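Local structure of oxysterol-binding protein homolog 3 (Saccharomyces cerevisiae, 4IC4) at residues G53-S58 against P168-W173; S176-N181 against Q200-L205; M215-E220 against I233-A238. The protein carries sterols and phospholipids between membranes without vesicles, in a hydrophobic pocket of its OSBP-related domain, in phosphoinositide-coupled directional transport. All blocks are in the same frame, centred on the assembly; numbering follows the deposited sequence.

Contact 1. Residues G53-S58 against P168-W173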
loop_
_atom_site.group_PDB
_atom_site.type_symbol
_atom_site.label_atom_id
_atom_site.label_comp_id
_atom_site.label_asym_id
_atom_site.label_seq_id
_atom_site.Cartn_x
_atom_site.Cartn_y
_atom_site.Cartn_z
ATOM N N GLY A 53 18.556 5.760 16.605
ATOM C CA GLY A 53 18.814 6.809 15.634
ATOM C C GLY A 53 18.169 6.492 14.299
ATOM O O GLY A 53 17.012 6.842 14.066
ATOM N N LYS A 54 18.915 5.831 13.417
ATOM C CA LYS A 54 18.389 5.459 12.107
ATOM C C LYS A 54 17.259 4.462 12.322
ATOM O O LYS A 54 17.429 3.468 13.031
ATOM C CB LYS A 54 19.482 4.827 11.246
ATOM C CG LYS A 54 20.703 5.709 11.050
ATOM C CD LYS A 54 21.278 5.570 9.647
ATOM C CE LYS A 54 21.764 4.157 9.362
ATOM N NZ LYS A 54 20.673 3.147 9.299
ATOM N N ASP A 55 16.111 4.724 11.705
ATOM C CA ASP A 55 14.952 3.857 11.870
ATOM C C ASP A 55 14.619 2.859 10.767
ATOM O O ASP A 55 14.748 3.134 9.573
ATOM C CB ASP A 55 13.705 4.697 12.178
ATOM C CG ASP A 55 13.410 4.777 13.668
ATOM O OD1 ASP A 55 14.315 5.166 14.438
ATOM O OD2 ASP A 55 12.272 4.454 14.072
ATOM N N LEU A 56 14.181 1.692 11.228
ATOM C CA LEU A 56 13.765 0.556 10.418
ATOM C C LEU A 56 14.224 0.493 8.963
ATOM O O LEU A 56 15.084 -0.317 8.618
ATOM C CB LEU A 56 12.239 0.443 10.493
ATOM C CG LEU A 56 11.468 -0.654 9.759
ATOM C CD1 LEU A 56 10.211 -0.953 10.553
ATOM C CD2 LEU A 56 11.121 -0.231 8.336
ATOM N N SER A 57 13.649 1.338 8.112
ATOM C CA SER A 57 13.985 1.337 6.688
ATOM C C SER A 57 15.470 1.205 6.341
ATOM O O SER A 57 15.811 0.685 5.278
ATOM C CB SER A 57 13.420 2.587 6.005
ATOM O OG SER A 57 14.162 3.743 6.350
ATOM N N SER A 58 16.351 1.665 7.223
ATOM C CA SER A 58 17.782 1.569 6.956
ATOM C C SER A 58 18.492 0.557 7.850
ATOM O O SER A 58 19.685 0.302 7.685
ATOM C CB SER A 58 18.437 2.944 7.110
ATOM O OG SER A 58 18.207 3.488 8.399
ATOM N N PRO A 168 7.412 6.498 2.819
ATOM C CA PRO A 168 6.957 6.103 4.155
ATOM C C PRO A 168 7.900 6.726 5.175
ATOM O O PRO A 168 9.090 6.884 4.906
ATOM C CB PRO A 168 7.069 4.580 4.125
ATOM C CG PRO A 168 6.852 4.253 2.668
ATOM C CD PRO A 168 7.677 5.314 1.981
ATOM N N SER A 169 7.372 7.099 6.334
ATOM C CA SER A 169 8.207 7.694 7.368
ATOM C C SER A 169 7.797 7.139 8.719
ATOM O O SER A 169 6.675 6.661 8.890
ATOM C CB SER A 169 8.069 9.218 7.369
ATOM O OG SER A 169 6.813 9.617 7.883
ATOM N N GLN A 170 8.713 7.212 9.675
ATOM C CA GLN A 170 8.461 6.703 11.012
ATOM C C GLN A 170 9.274 7.457 12.054
ATOM O O GLN A 170 10.405 7.873 11.796
ATOM C CB GLN A 170 8.814 5.219 11.062
ATOM C CG GLN A 170 10.193 4.922 10.496
ATOM C CD GLN A 170 10.474 3.441 10.368
ATOM O OE1 GLN A 170 11.504 3.043 9.826
ATOM N NE2 GLN A 170 9.562 2.615 10.870
ATOM N N LYS A 171 8.686 7.624 13.232
ATOM C CA LYS A 171 9.333 8.315 14.340
ATOM C C LYS A 171 8.727 7.812 15.641
ATOM O O LYS A 171 7.517 7.918 15.848
ATOM C CB LYS A 171 9.125 9.829 14.226
ATOM C CG LYS A 171 9.862 10.484 13.067
ATOM C CD LYS A 171 11.370 10.374 13.235
ATOM C CE LYS A 171 12.109 10.946 12.035
ATOM N NZ LYS A 171 11.784 12.382 11.811
ATOM N N PHE A 172 9.560 7.254 16.513
ATOM C CA PHE A 172 9.068 6.748 17.786
ATOM C C PHE A 172 8.787 7.916 18.725
ATOM O O PHE A 172 9.540 8.889 18.766
ATOM C CB PHE A 172 10.078 5.771 18.406
ATOM C CG PHE A 172 11.401 6.391 18.760
ATOM C CD1 PHE A 172 11.546 7.155 19.915
ATOM C CD2 PHE A 172 12.511 6.197 17.944
ATOM C CE1 PHE A 172 12.777 7.716 20.254
ATOM C CE2 PHE A 172 13.748 6.753 18.273
ATOM C CZ PHE A 172 13.880 7.513 19.431
ATOM N N TRP A 173 7.688 7.816 19.465
ATOM C CA TRP A 173 7.291 8.868 20.390
ATOM C C TRP A 173 7.696 8.513 21.818
ATOM O O TRP A 173 7.325 9.201 22.770
ATOM C CB TRP A 173 5.775 9.078 20.305
ATOM C CG TRP A 173 5.344 10.496 20.535
ATOM C CD1 TRP A 173 5.429 11.203 21.699
ATOM C CD2 TRP A 173 4.768 11.384 19.567
ATOM N NE1 TRP A 173 4.945 12.477 21.517
ATOM C CE2 TRP A 173 4.533 12.614 20.217
ATOM C CE3 TRP A 173 4.430 11.258 18.212
ATOM C CZ2 TRP A 173 3.973 13.716 19.560
ATOM C CZ3 TRP A 173 3.874 12.355 17.557
ATOM C CH2 TRP A 173 3.651 13.567 18.234
#
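At the edge of the PI(4)P site of the OSBP-related domain, the loop that runs into the lipid-binding residues Ser58 to Met61 meets the barrel strand 160-172, with Gln170 reaching across to Asp55, Leu56 and Ser57. The backbones stay well apart, Asp55 CA lying 7.1 Å from Gln170 CA, and a side chain spans the interval. Gln170 keeps CG between its backbone N and carbonyl carbon (chi1 50°) and then runs straight, which carries the amide to the loop. There Gln170 OE1 accepts from Ser57 N at 3.2 Å, although OE1 sits implausibly near Leu56 and its exact place is doubtful. On the other branch, Gln170 NE2 lies 3.6 Å from Leu56 CD1. Asp55 flanks the aliphatic part, its CB 3.9 Å from Gln170 CG, while its carboxylate is turned 77° from the amide plane. Farther along the strand, Asp55 OD1 approaches the edge of the Phe172 ring, 4.1 Å from CD2. Beside the contact, Leu56 packs near Lys118, another residue of the PI(4)P site. With 235 Å² buried, the largest share by Gln170, the chemistry implies a light surface link: one long polar side chain laid against the loop, with a single hydrogen bond of uncertain geometry.

Contact 2. Residues S176-N181 against Q200-L205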
loop_
_atom_site.group_PDB
_atom_site.type_symbol
_atom_site.label_atom_id
_atom_site.label_comp_id
_atom_site.label_asym_id
_atom_site.label_seq_id
_atom_site.Cartn_x
_atom_site.Cartn_y
_atom_site.Cartn_z
ATOM N N SER A 176 5.421 4.455 21.530
ATOM C CA SER A 176 4.745 4.063 20.300
ATOM C C SER A 176 5.452 4.688 19.106
ATOM O O SER A 176 6.159 5.685 19.248
ATOM C CB SER A 176 3.287 4.520 20.334
ATOM O OG SER A 176 2.600 3.944 21.431
ATOM N N ILE A 177 5.265 4.100 17.930
ATOM C CA ILE A 177 5.891 4.624 16.725
ATOM C C ILE A 177 4.844 5.178 15.774
ATOM O O ILE A 177 3.824 4.539 15.511
ATOM C CB ILE A 177 6.694 3.542 15.980
ATOM C CG1 ILE A 177 7.815 3.017 16.874
ATOM C CG2 ILE A 177 7.281 4.122 14.696
ATOM C CD1 ILE A 177 8.646 1.926 16.234
ATOM N N GLU A 178 5.108 6.376 15.265
ATOM C CA GLU A 178 4.200 7.025 14.335
ATOM C C GLU A 178 4.566 6.629 12.914
ATOM O O GLU A 178 5.711 6.786 12.493
ATOM C CB GLU A 178 4.290 8.544 14.472
ATOM C CG GLU A 178 3.370 9.291 13.522
ATOM C CD GLU A 178 3.565 10.793 13.564
ATOM O OE1 GLU A 178 2.819 11.506 12.861
ATOM O OE2 GLU A 178 4.463 11.261 14.295
ATOM N N LEU A 179 3.587 6.112 12.181
ATOM C CA LEU A 179 3.805 5.704 10.801
ATOM C C LEU A 179 3.036 6.631 9.874
ATOM O O LEU A 179 1.862 6.928 10.106
ATOM C CB LEU A 179 3.331 4.266 10.577
ATOM C CG LEU A 179 3.984 3.142 11.382
ATOM C CD1 LEU A 179 3.594 3.259 12.841
ATOM C CD2 LEU A 179 3.535 1.797 10.831
ATOM N N ASN A 180 3.707 7.099 8.829
ATOM C CA ASN A 180 3.074 7.981 7.862
ATOM C C ASN A 180 3.548 7.675 6.457
ATOM O O ASN A 180 4.637 7.140 6.252
ATOM C CB ASN A 180 3.388 9.452 8.157
ATOM C CG ASN A 180 2.733 9.951 9.428
ATOM O OD1 ASN A 180 3.246 9.750 10.525
ATOM N ND2 ASN A 180 1.586 10.603 9.283
ATOM N N ASN A 181 2.701 8.003 5.492
ATOM C CA ASN A 181 3.031 7.848 4.085
ATOM C C ASN A 181 3.007 9.289 3.603
ATOM O O ASN A 181 1.936 9.893 3.501
ATOM C CB ASN A 181 1.968 7.034 3.346
ATOM C CG ASN A 181 2.311 5.556 3.256
ATOM O OD1 ASN A 181 1.475 4.745 2.862
ATOM N ND2 ASN A 181 3.542 5.202 3.607
ATOM N N GLN A 200 -2.687 10.055 3.163
ATOM C CA GLN A 200 -3.149 8.995 4.046
ATOM C C GLN A 200 -2.979 9.389 5.507
ATOM O O GLN A 200 -2.006 10.041 5.877
ATOM C CB GLN A 200 -2.420 7.683 3.741
ATOM C CG GLN A 200 -2.966 7.013 2.488
ATOM C CD GLN A 200 -2.427 5.616 2.256
ATOM O OE1 GLN A 200 -2.960 4.869 1.432
ATOM N NE2 GLN A 200 -1.369 5.257 2.972
ATOM N N PRO A 201 -3.938 9.001 6.357
ATOM C CA PRO A 201 -3.877 9.331 7.781
ATOM C C PRO A 201 -2.703 8.705 8.518
ATOM O O PRO A 201 -2.148 7.693 8.093
ATOM C CB PRO A 201 -5.216 8.829 8.307
ATOM C CG PRO A 201 -5.470 7.640 7.450
ATOM C CD PRO A 201 -5.102 8.147 6.070
ATOM N N THR A 202 -2.340 9.331 9.630
ATOM C CA THR A 202 -1.254 8.862 10.470
ATOM C C THR A 202 -1.740 7.645 11.246
ATOM O O THR A 202 -2.898 7.589 11.657
ATOM C CB THR A 202 -0.846 9.944 11.495
ATOM O OG1 THR A 202 -0.464 11.141 10.806
ATOM C CG2 THR A 202 0.307 9.460 12.359
ATOM N N THR A 203 -0.862 6.665 11.426
ATOM C CA THR A 203 -1.203 5.477 12.195
ATOM C C THR A 203 -0.133 5.317 13.267
ATOM O O THR A 203 0.960 5.867 13.144
ATOM C CB THR A 203 -1.244 4.202 11.325
ATOM O OG1 THR A 203 0.015 4.021 10.667
ATOM C CG2 THR A 203 -2.355 4.301 10.293
ATOM N N ILE A 204 -0.453 4.571 14.316
ATOM C CA ILE A 204 0.491 4.351 15.403
ATOM C C ILE A 204 0.596 2.871 15.748
ATOM O O ILE A 204 -0.413 2.175 15.843
ATOM C CB ILE A 204 0.064 5.115 16.680
ATOM C CG1 ILE A 204 -0.109 6.606 16.372
ATOM C CG2 ILE A 204 1.098 4.912 17.777
ATOM C CD1 ILE A 204 1.167 7.319 15.975
ATOM N N LEU A 205 1.825 2.398 15.927
ATOM C CA LEU A 205 2.072 1.005 16.289
ATOM C C LEU A 205 2.277 0.974 17.803
ATOM O O LEU A 205 3.224 1.572 18.313
ATOM C CB LEU A 205 3.325 0.486 15.576
ATOM C CG LEU A 205 3.771 -0.951 15.859
ATOM C CD1 LEU A 205 2.650 -1.923 15.524
ATOM C CD2 LEU A 205 5.012 -1.263 15.035
HETATM O O HOH W 1 -0.100 9.622 1.816
HETATM O O HOH W 2 0.580 9.921 6.414
HETATM O O HOH W 3 0.183 6.923 6.387
#
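With CG anti to its backbone N (chi1 180°) and an extended chain beyond, Glu178 lays CG against the methyl of Thr202, CG to CG2 3.3 Å. Ile204, folded back at chi2 (-65°), turns its CD1 toward the same residue. That methyl comes to rest with Ile204 CD1 3.5 Å from Glu178 CA. These residues sit on an antiparallel strand pair of the OSBP-related barrel, 177-181 with 203-205. Ile177 with Leu205 and Leu179 with Thr203 are hydrogen-bonded pairs; Glu178 with Ile204, between them, is a non-hydrogen-bonded pair. Leu179 N donates to Thr203 O at 2.8 Å and Thr203 N returns a bond to Leu179 O; Leu205 N bonds Ile177 O at 3.0 Å, and the reciprocal bond from Ile177 N is longer. Thr203 OG1 adds a weak bond to Leu179 O. On the face carrying Ile177, Leu179, Thr203 and Leu205, Leu179 CD1 packs on Leu205 CB at 3.9 Å. Leu44 and Leu48 of helix 44-50 cover Ile177, and Met215 of the next strand covers the other three, so this face is largely apolar, the hydroxyl of Thr203 apart. Beyond Thr203 the direct backbone bonds stop: the amides of Asn181 and Gln200 run side by side, 25° apart in plane, without a proper bond angle between them. Waters fill the ladder here. One joins the backbones of Asn181 and Gln200, donating to Asn181 O at 2.7 Å and accepting from Gln200 N at 2.9 Å.

Contact 3. Residues M215-E220 against I233-A238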
loop_
_atom_site.group_PDB
_atom_site.type_symbol
_atom_site.label_atom_id
_atom_site.label_comp_id
_atom_site.label_asym_id
_atom_site.label_seq_id
_atom_site.Cartn_x
_atom_site.Cartn_y
_atom_site.Cartn_z
ATOM N N MET A 215 -1.942 -1.795 15.569
ATOM C CA MET A 215 -1.918 -0.475 14.959
ATOM C C MET A 215 -3.298 0.154 14.957
ATOM O O MET A 215 -4.311 -0.543 14.924
ATOM C CB MET A 215 -1.411 -0.563 13.521
ATOM C CG MET A 215 0.074 -0.791 13.404
ATOM S SD MET A 215 0.580 -1.074 11.698
ATOM C CE MET A 215 0.149 0.495 10.944
ATOM N N GLU A 216 -3.328 1.478 14.991
ATOM C CA GLU A 216 -4.588 2.205 14.965
ATOM C C GLU A 216 -4.356 3.591 14.373
ATOM O O GLU A 216 -3.293 4.190 14.554
ATOM C CB GLU A 216 -5.169 2.328 16.381
ATOM C CG GLU A 216 -4.435 3.303 17.288
ATOM C CD GLU A 216 -5.008 3.349 18.696
ATOM O OE1 GLU A 216 -4.708 4.316 19.426
ATOM O OE2 GLU A 216 -5.748 2.415 19.077
ATOM N N PRO A 217 -5.342 4.110 13.627
ATOM C CA PRO A 217 -5.204 5.438 13.031
ATOM C C PRO A 217 -5.411 6.480 14.122
ATOM O O PRO A 217 -6.067 6.207 15.130
ATOM C CB PRO A 217 -6.315 5.461 11.986
ATOM C CG PRO A 217 -7.379 4.637 12.630
ATOM C CD PRO A 217 -6.601 3.472 13.206
ATOM N N VAL A 218 -4.852 7.666 13.926
ATOM C CA VAL A 218 -4.992 8.737 14.905
ATOM C C VAL A 218 -5.270 10.072 14.234
ATOM O O VAL A 218 -5.121 10.216 13.019
ATOM C CB VAL A 218 -3.718 8.885 15.775
ATOM C CG1 VAL A 218 -3.503 7.630 16.602
ATOM C CG2 VAL A 218 -2.508 9.158 14.890
ATOM N N ASN A 219 -5.681 11.045 15.039
ATOM C CA ASN A 219 -5.969 12.383 14.547
ATOM C C ASN A 219 -7.058 12.395 13.481
ATOM O O ASN A 219 -8.080 11.725 13.620
ATOM C CB ASN A 219 -4.684 13.022 14.010
ATOM C CG ASN A 219 -3.659 13.275 15.104
ATOM O OD1 ASN A 219 -2.490 13.543 14.826
ATOM N ND2 ASN A 219 -4.098 13.200 16.355
ATOM N N GLU A 220 -6.832 13.149 12.412
ATOM C CA GLU A 220 -7.813 13.272 11.343
ATOM C C GLU A 220 -7.133 13.564 10.011
ATOM O O GLU A 220 -5.919 13.756 9.951
ATOM C CB GLU A 220 -8.765 14.422 11.671
ATOM C CG GLU A 220 -8.076 15.782 11.654
ATOM C CD GLU A 220 -8.525 16.693 12.782
ATOM O OE1 GLU A 220 -9.731 17.009 12.856
ATOM O OE2 GLU A 220 -7.667 17.092 13.598
ATOM N N ILE A 233 -12.450 13.369 8.060
ATOM C CA ILE A 233 -12.476 12.085 8.750
ATOM C C ILE A 233 -11.767 12.192 10.091
ATOM O O ILE A 233 -10.594 12.551 10.149
ATOM C CB ILE A 233 -11.772 10.978 7.922
ATOM C CG1 ILE A 233 -12.467 10.801 6.571
ATOM C CG2 ILE A 233 -11.797 9.664 8.681
ATOM C CD1 ILE A 233 -12.118 11.856 5.547
ATOM N N LEU A 234 -12.485 11.884 11.166
ATOM C CA LEU A 234 -11.908 11.938 12.503
ATOM C C LEU A 234 -11.974 10.570 13.167
ATOM O O LEU A 234 -13.037 9.958 13.247
ATOM C CB LEU A 234 -12.641 12.971 13.368
ATOM C CG LEU A 234 -14.151 12.823 13.566
ATOM C CD1 LEU A 234 -14.606 13.748 14.684
ATOM C CD2 LEU A 234 -14.883 13.145 12.274
ATOM N N PHE A 235 -10.829 10.092 13.637
ATOM C CA PHE A 235 -10.757 8.793 14.289
ATOM C C PHE A 235 -10.956 8.919 15.796
ATOM O O PHE A 235 -10.509 9.890 16.407
ATOM C CB PHE A 235 -9.407 8.143 13.984
ATOM C CG PHE A 235 -9.184 7.887 12.521
ATOM C CD1 PHE A 235 -9.810 6.819 11.887
ATOM C CD2 PHE A 235 -8.390 8.741 11.768
ATOM C CE1 PHE A 235 -9.649 6.607 10.520
ATOM C CE2 PHE A 235 -8.224 8.536 10.402
ATOM C CZ PHE A 235 -8.854 7.469 9.780
ATOM N N ASP A 236 -11.631 7.937 16.385
ATOM C CA ASP A 236 -11.887 7.941 17.824
ATOM C C ASP A 236 -10.578 7.952 18.599
ATOM O O ASP A 236 -9.606 7.315 18.196
ATOM C CB ASP A 236 -12.690 6.706 18.234
ATOM C CG ASP A 236 -14.112 6.727 17.713
ATOM O OD1 ASP A 236 -14.522 7.745 17.119
ATOM O OD2 ASP A 236 -14.822 5.717 17.906
ATOM N N LYS A 237 -10.550 8.670 19.717
ATOM C CA LYS A 237 -9.338 8.717 20.521
ATOM C C LYS A 237 -9.318 7.577 21.529
ATOM O O LYS A 237 -10.300 7.329 22.225
ATOM C CB LYS A 237 -9.219 10.053 21.258
ATOM C CG LYS A 237 -7.919 10.173 22.042
ATOM C CD LYS A 237 -7.750 11.539 22.682
ATOM C CE LYS A 237 -6.450 11.605 23.472
ATOM N NZ LYS A 237 -5.257 11.360 22.614
ATOM N N ALA A 238 -8.187 6.882 21.596
ATOM C CA ALA A 238 -8.021 5.765 22.516
ATOM C C ALA A 238 -6.543 5.605 22.846
ATOM O O ALA A 238 -5.712 5.468 21.948
ATOM C CB ALA A 238 -8.561 4.487 21.887
HETATM O O HOH W 4 -7.105 7.487 17.309
HETATM O O HOH W 5 -8.614 11.859 16.813
#
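The ring of Phe235 lies between Pro217 on one face and Ile233 on the other. Pro217 CB stands 3.6 Å from the ring centroid and only 4° off the normal, a CH-pi contact over the centre; Ile233 CG2, 3.8 Å from the ring plane, is displaced toward the rim. Asn219 O comes to the ring edge, near its plane, on the CD2 side. This same oxygen accepts from Phe235 N at 3.2 Å, with 172° at the hydrogen, so one carbonyl both fixes the backbone of Phe235 and borders its side chain. Leu106, Pro201, Phe221 and Phe248 add apolar contacts to the ring. Replacing Phe235 by alanine would take the ring away and would probably leave Pro217 and Ile233 facing a gap where it had packed. From Phe235 on, waters link the chains: one lies within hydrogen-bonding distance of Pro217 O and Asp236 O, 2.7 Å from each, and another donates to Phe235 O at 2.8 Å as well as to Asn219 O. Glu216 OE1 sits 2.9 Å from Ala238 O, two acceptors that cannot bond each other; the carboxylate is instead held by a salt bridge to Lys206 and a bond from Ser245 N, and the lysine's charge probably eases the approach. At the other end Glu220 and Leu234 form a non-hydrogen-bonded pair, CA to CA 4.5 Å. A bridge and one backbone bond at one end, waters between the diverging chains at the other, fit the open end of an antiparallel beta hairpin, strands 214-225 and 230-235 of the barrel.

Overall arrangement
Contacts 1, 2 and 3 follow one another across consecutive antiparallel strands of the barrel wall. Strand 160-172 of contact 1 pairs with strand 177-189 of contact 2, and strand 203-206 of contact 2 with strand 214-225 of contact 3, so contact 2 touches both others while contacts 1 and 3 stay about 7 Å apart at their nearest atoms. Contact 1 is a surface meeting without buried residues, tying a loop to a strand through a side-chain amide. Contacts 2 and 3 are partly buried: the former rests on a backbone ladder, the latter on aromatic packing with a single direct backbone bond. Only contact 1 holds a phosphoinositide-site residue; contact 2 comes within about 8 Å of one (side chain to side chain).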